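Local coordinates for protein sulfotransferase (PDB 3RNL) that probably transfers sulfuryl groups as a member of the P-loop-related sulfotransferase family and binds magnesium ions, at residues F45-P51 against Y96-R102. Sequence-based numbering, arbitrary orientation.
Sequences FSIPDFP and YPGTAQR
Arg102, its chain extended from CG to NE, reaches back from the first turn of helix 99-106 and takes hold of Asp49 end-on, NH1 bonding OD2 and NH2 bonding OD1, each at 2.9 Å. The match is not the flat side-by-side kind: guanidinium and carboxylate planes are turned 63° apart, and both nitrogens come to the oxygens from above the carboxylate plane. The second N-H of NH1 goes to Phe45 O at 3.0 Å, nearly straight and in the guanidinium plane. Pro48, whose ring offers an apolar side, lays CB and CG over one face of that plane; Gly98 O lies over the opposite face, and together they limit its tilting. Aspartate suits its place by having an oxygen for each nitrogen, with OD2 also taking Gly98 N at 2.9 Å from the other face of the carboxylate, on its syn side. Glycine suits position 98, because a CB would run into Arg102 NH2. A methionine in place of Arg102 would probably leave the Asp49 carboxylate without its countercharge and Phe45 O without this donor.

Deeper in, where the backbones come close, small hydroxyls form a relay: Ser46 OG donates to Thr99 OG1 (2.8 Å), which donates to Tyr96 O across the type I turn from Tyr96 to Thr99. With CG anti to its carbonyl carbon (chi1 -77°), Tyr96 brings CD1 to Asp49 CB and turns one ring face to Phe50, whose CD1 sits over it near the rim, the planes inclined at 51°.

The contact thus fastens the loop between strand 34-35 and helix 60-64 to the start of helix 99-106. Phe45 continues inward to Phe12 of strand 11-13 and to Met103 and Ala106, while Thr99 packs on Tyr174 of helix 167-178.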
ATOM      1  N   PHE A  45      -7.143  -9.969  -4.816  1.00  9.57           N
ATOM      2  CA  PHE A  45      -6.013 -10.600  -5.515  1.00  9.49           C
ATOM      3  C   PHE A  45      -4.956 -11.188  -4.581  1.00 11.13           C
ATOM      4  O   PHE A  45      -4.013 -11.834  -5.039  1.00 11.41           O
ATOM      5  CB  PHE A  45      -5.397  -9.619  -6.525  1.00 10.07           C
ATOM      6  CG  PHE A  45      -6.308  -9.337  -7.687  1.00 10.37           C
ATOM      7  CD1 PHE A  45      -6.516 -10.308  -8.655  1.00 10.78           C
ATOM      8  CD2 PHE A  45      -6.995  -8.135  -7.783  1.00 11.71           C
ATOM      9  CE1 PHE A  45      -7.369 -10.074  -9.734  1.00 16.39           C
ATOM     10  CE2 PHE A  45      -7.862  -7.902  -8.843  1.00 14.55           C
ATOM     11  CZ  PHE A  45      -8.047  -8.877  -9.817  1.00 17.39           C
ATOM     12  N   SER A  46      -5.071 -10.898  -3.282  1.00 10.14           N
ATOM     13  CA  SER A  46      -4.182 -11.482  -2.273  1.00 10.79           C
ATOM     14  C   SER A  46      -4.691 -12.715  -1.525  1.00 11.13           C
ATOM     15  O   SER A  46      -3.924 -13.381  -0.837  1.00 12.36           O
ATOM     16  CB  SER A  46      -3.799 -10.397  -1.254  1.00 10.26           C
ATOM     17  OG  SER A  46      -2.998  -9.422  -1.907  1.00 11.08           O
ATOM     18  N   ILE A  47      -5.973 -13.031  -1.666  1.00 10.53           N
ATOM     19  CA  ILE A  47      -6.590 -14.041  -0.785  1.00 12.02           C
ATOM     20  C   ILE A  47      -5.827 -15.373  -0.749  1.00 10.58           C
ATOM     21  O   ILE A  47      -5.631 -15.955   0.320  1.00 12.92           O
ATOM     22  CB  ILE A  47      -8.072 -14.304  -1.144  1.00 16.82           C
ATOM     23  CG1 ILE A  47      -8.887 -13.006  -1.124  1.00 15.22           C
ATOM     24  CG2 ILE A  47      -8.687 -15.358  -0.210  1.00 17.08           C
ATOM     25  CD1 ILE A  47      -8.866 -12.260   0.182  1.00 14.38           C
ATOM     26  N   PRO A  48      -5.394 -15.881  -1.911  1.00 13.25           N
ATOM     27  CA  PRO A  48      -4.707 -17.177  -1.839  1.00 14.46           C
ATOM     28  C   PRO A  48      -3.403 -17.185  -1.036  1.00 18.93           C
ATOM     29  O   PRO A  48      -2.929 -18.270  -0.679  1.00 17.49           O
ATOM     30  CB  PRO A  48      -4.447 -17.525  -3.314  1.00 14.27           C
ATOM     31  CG  PRO A  48      -5.528 -16.754  -4.058  1.00 15.85           C
ATOM     32  CD  PRO A  48      -5.622 -15.459  -3.306  1.00 14.60           C
ATOM     33  N   ASP A  49      -2.825 -16.016  -0.765  1.00 11.46           N
ATOM     34  CA  ASP A  49      -1.606 -15.934   0.043  1.00 11.30           C
ATOM     35  C   ASP A  49      -1.911 -15.805   1.541  1.00 14.71           C
ATOM     36  O   ASP A  49      -0.992 -15.840   2.363  1.00 15.64           O
ATOM     37  CB  ASP A  49      -0.777 -14.710  -0.379  1.00  9.99           C
ATOM     38  CG  ASP A  49      -0.159 -14.862  -1.760  1.00 15.55           C
ATOM     39  OD1 ASP A  49       0.206 -16.002  -2.139  1.00 18.60           O
ATOM     40  OD2 ASP A  49      -0.052 -13.842  -2.469  1.00 15.30           O
ATOM     41  N   PHE A  50      -3.183 -15.615   1.890  1.00 14.67           N
ATOM     42  CA  PHE A  50      -3.572 -15.410   3.283  1.00 15.44           C
ATOM     43  C   PHE A  50      -3.389 -16.708   4.056  1.00 17.61           C
ATOM     44  O   PHE A  50      -3.526 -17.786   3.492  1.00 17.17           O
ATOM     45  CB  PHE A  50      -5.060 -15.061   3.410  1.00 15.17           C
ATOM     46  CG  PHE A  50      -5.407 -13.618   3.141  1.00 12.95           C
ATOM     47  CD1 PHE A  50      -4.497 -12.737   2.581  1.00 13.53           C
ATOM     48  CD2 PHE A  50      -6.674 -13.154   3.478  1.00 15.08           C
ATOM     49  CE1 PHE A  50      -4.864 -11.400   2.347  1.00 16.36           C
ATOM     50  CE2 PHE A  50      -7.048 -11.840   3.249  1.00 16.04           C
ATOM     51  CZ  PHE A  50      -6.144 -10.958   2.691  1.00 12.78           C
ATOM     52  N   PRO A  51      -3.125 -16.607   5.366  1.00 15.35           N
ATOM     53  CA  PRO A  51      -3.236 -17.803   6.210  1.00 20.13           C
ATOM     54  C   PRO A  51      -4.699 -18.210   6.331  1.00 20.93           C
ATOM     55  O   PRO A  51      -5.570 -17.473   5.867  1.00 20.10           O
ATOM     56  CB  PRO A  51      -2.732 -17.314   7.570  1.00 23.89           C
ATOM     57  CG  PRO A  51      -3.059 -15.849   7.581  1.00 22.54           C
ATOM     58  CD  PRO A  51      -2.820 -15.391   6.143  1.00 16.56           C
ATOM     59  N   TYR A  96       1.801  -9.202  -0.285  1.00 10.17           N
ATOM     60  CA  TYR A  96       1.559 -10.629  -0.543  1.00  9.30           C
ATOM     61  C   TYR A  96       2.129 -11.005  -1.912  1.00 10.04           C
ATOM     62  O   TYR A  96       1.791 -10.387  -2.923  1.00 12.15           O
ATOM     63  CB  TYR A  96       0.064 -10.947  -0.438  1.00 10.60           C
ATOM     64  CG  TYR A  96      -0.377 -11.026   1.011  1.00  9.44           C
ATOM     65  CD1 TYR A  96       0.094 -12.045   1.839  1.00 12.03           C
ATOM     66  CD2 TYR A  96      -1.220 -10.072   1.557  1.00 12.15           C
ATOM     67  CE1 TYR A  96      -0.288 -12.114   3.177  1.00 15.57           C
ATOM     68  CE2 TYR A  96      -1.616 -10.140   2.892  1.00 13.24           C
ATOM     69  CZ  TYR A  96      -1.144 -11.162   3.690  1.00 15.61           C
ATOM     70  OH  TYR A  96      -1.520 -11.236   5.023  1.00 16.42           O
ATOM     71  N   PRO A  97       3.033 -11.992  -1.933  1.00 11.00           N
ATOM     72  CA  PRO A  97       3.956 -12.175  -3.065  1.00 12.53           C
ATOM     73  C   PRO A  97       3.334 -12.709  -4.349  1.00 11.93           C
ATOM     74  O   PRO A  97       3.964 -12.573  -5.392  1.00 13.05           O
ATOM     75  CB  PRO A  97       5.005 -13.148  -2.510  1.00 14.05           C
ATOM     76  CG  PRO A  97       4.243 -13.945  -1.508  1.00 14.50           C
ATOM     77  CD  PRO A  97       3.291 -12.960  -0.855  1.00 13.30           C
ATOM     78  N   GLY A  98       2.145 -13.301  -4.283  1.00 10.17           N
ATOM     79  CA  GLY A  98       1.526 -13.834  -5.482  1.00 14.18           C
ATOM     80  C   GLY A  98       0.542 -12.872  -6.128  1.00 11.30           C
ATOM     81  O   GLY A  98      -0.027 -13.162  -7.193  1.00 10.99           O
ATOM     82  N   THR A  99       0.365 -11.709  -5.504  1.00  7.94           N
ATOM     83  CA  THR A  99      -0.682 -10.777  -5.911  1.00  8.54           C
ATOM     84  C   THR A  99      -0.490 -10.235  -7.325  1.00  9.06           C
ATOM     85  O   THR A  99      -1.428 -10.246  -8.135  1.00  8.45           O
ATOM     86  CB  THR A  99      -0.786  -9.601  -4.909  1.00  9.66           C
ATOM     87  OG1 THR A  99      -0.922 -10.132  -3.576  1.00 11.11           O
ATOM     88  CG2 THR A  99      -2.000  -8.725  -5.225  1.00  9.72           C
ATOM     89  N   ALA A 100       0.718  -9.754  -7.616  1.00  7.72           N
ATOM     90  CA  ALA A 100       0.982  -9.133  -8.910  1.00  8.85           C
ATOM     91  C   ALA A 100       0.626 -10.089 -10.042  1.00 11.85           C
ATOM     92  O   ALA A 100      -0.017  -9.691 -11.004  1.00  7.90           O
ATOM     93  CB  ALA A 100       2.458  -8.712  -9.024  1.00  6.62           C
ATOM     94  N   GLN A 101       1.058 -11.340  -9.928  1.00  8.93           N
ATOM     95  CA  GLN A 101       0.817 -12.307 -11.006  1.00  9.80           C
ATOM     96  C   GLN A 101      -0.678 -12.627 -11.180  1.00 11.21           C
ATOM     97  O   GLN A 101      -1.167 -12.790 -12.308  1.00 10.03           O
ATOM     98  CB  GLN A 101       1.653 -13.588 -10.812  1.00  8.03           C
ATOM     99  CG  GLN A 101       1.529 -14.568 -12.010  1.00  8.19           C
ATOM    100  CD  GLN A 101       2.160 -14.010 -13.282  1.00 10.85           C
ATOM    101  OE1 GLN A 101       3.345 -13.697 -13.309  1.00 13.92           O
ATOM    102  NE2 GLN A 101       1.360 -13.877 -14.341  1.00 12.74           N
ATOM    103  N   ARG A 102      -1.428 -12.706 -10.078  1.00  9.45           N
ATOM    104  CA  ARG A 102      -2.880 -12.928 -10.195  1.00  8.89           C
ATOM    105  C   ARG A 102      -3.576 -11.757 -10.870  1.00 10.16           C
ATOM    106  O   ARG A 102      -4.503 -11.942 -11.679  1.00 12.41           O
ATOM    107  CB  ARG A 102      -3.537 -13.148  -8.823  1.00 13.46           C
ATOM    108  CG  ARG A 102      -3.048 -14.378  -8.121  1.00 17.62           C
ATOM    109  CD  ARG A 102      -3.732 -14.619  -6.744  1.00 14.32           C
ATOM    110  NE  ARG A 102      -2.882 -15.575  -6.062  1.00 16.67           N
ATOM    111  CZ  ARG A 102      -2.069 -15.277  -5.055  1.00 14.95           C
ATOM    112  NH1 ARG A 102      -2.071 -14.055  -4.505  1.00 11.98           N
ATOM    113  NH2 ARG A 102      -1.295 -16.230  -4.559  1.00 17.50           N
TER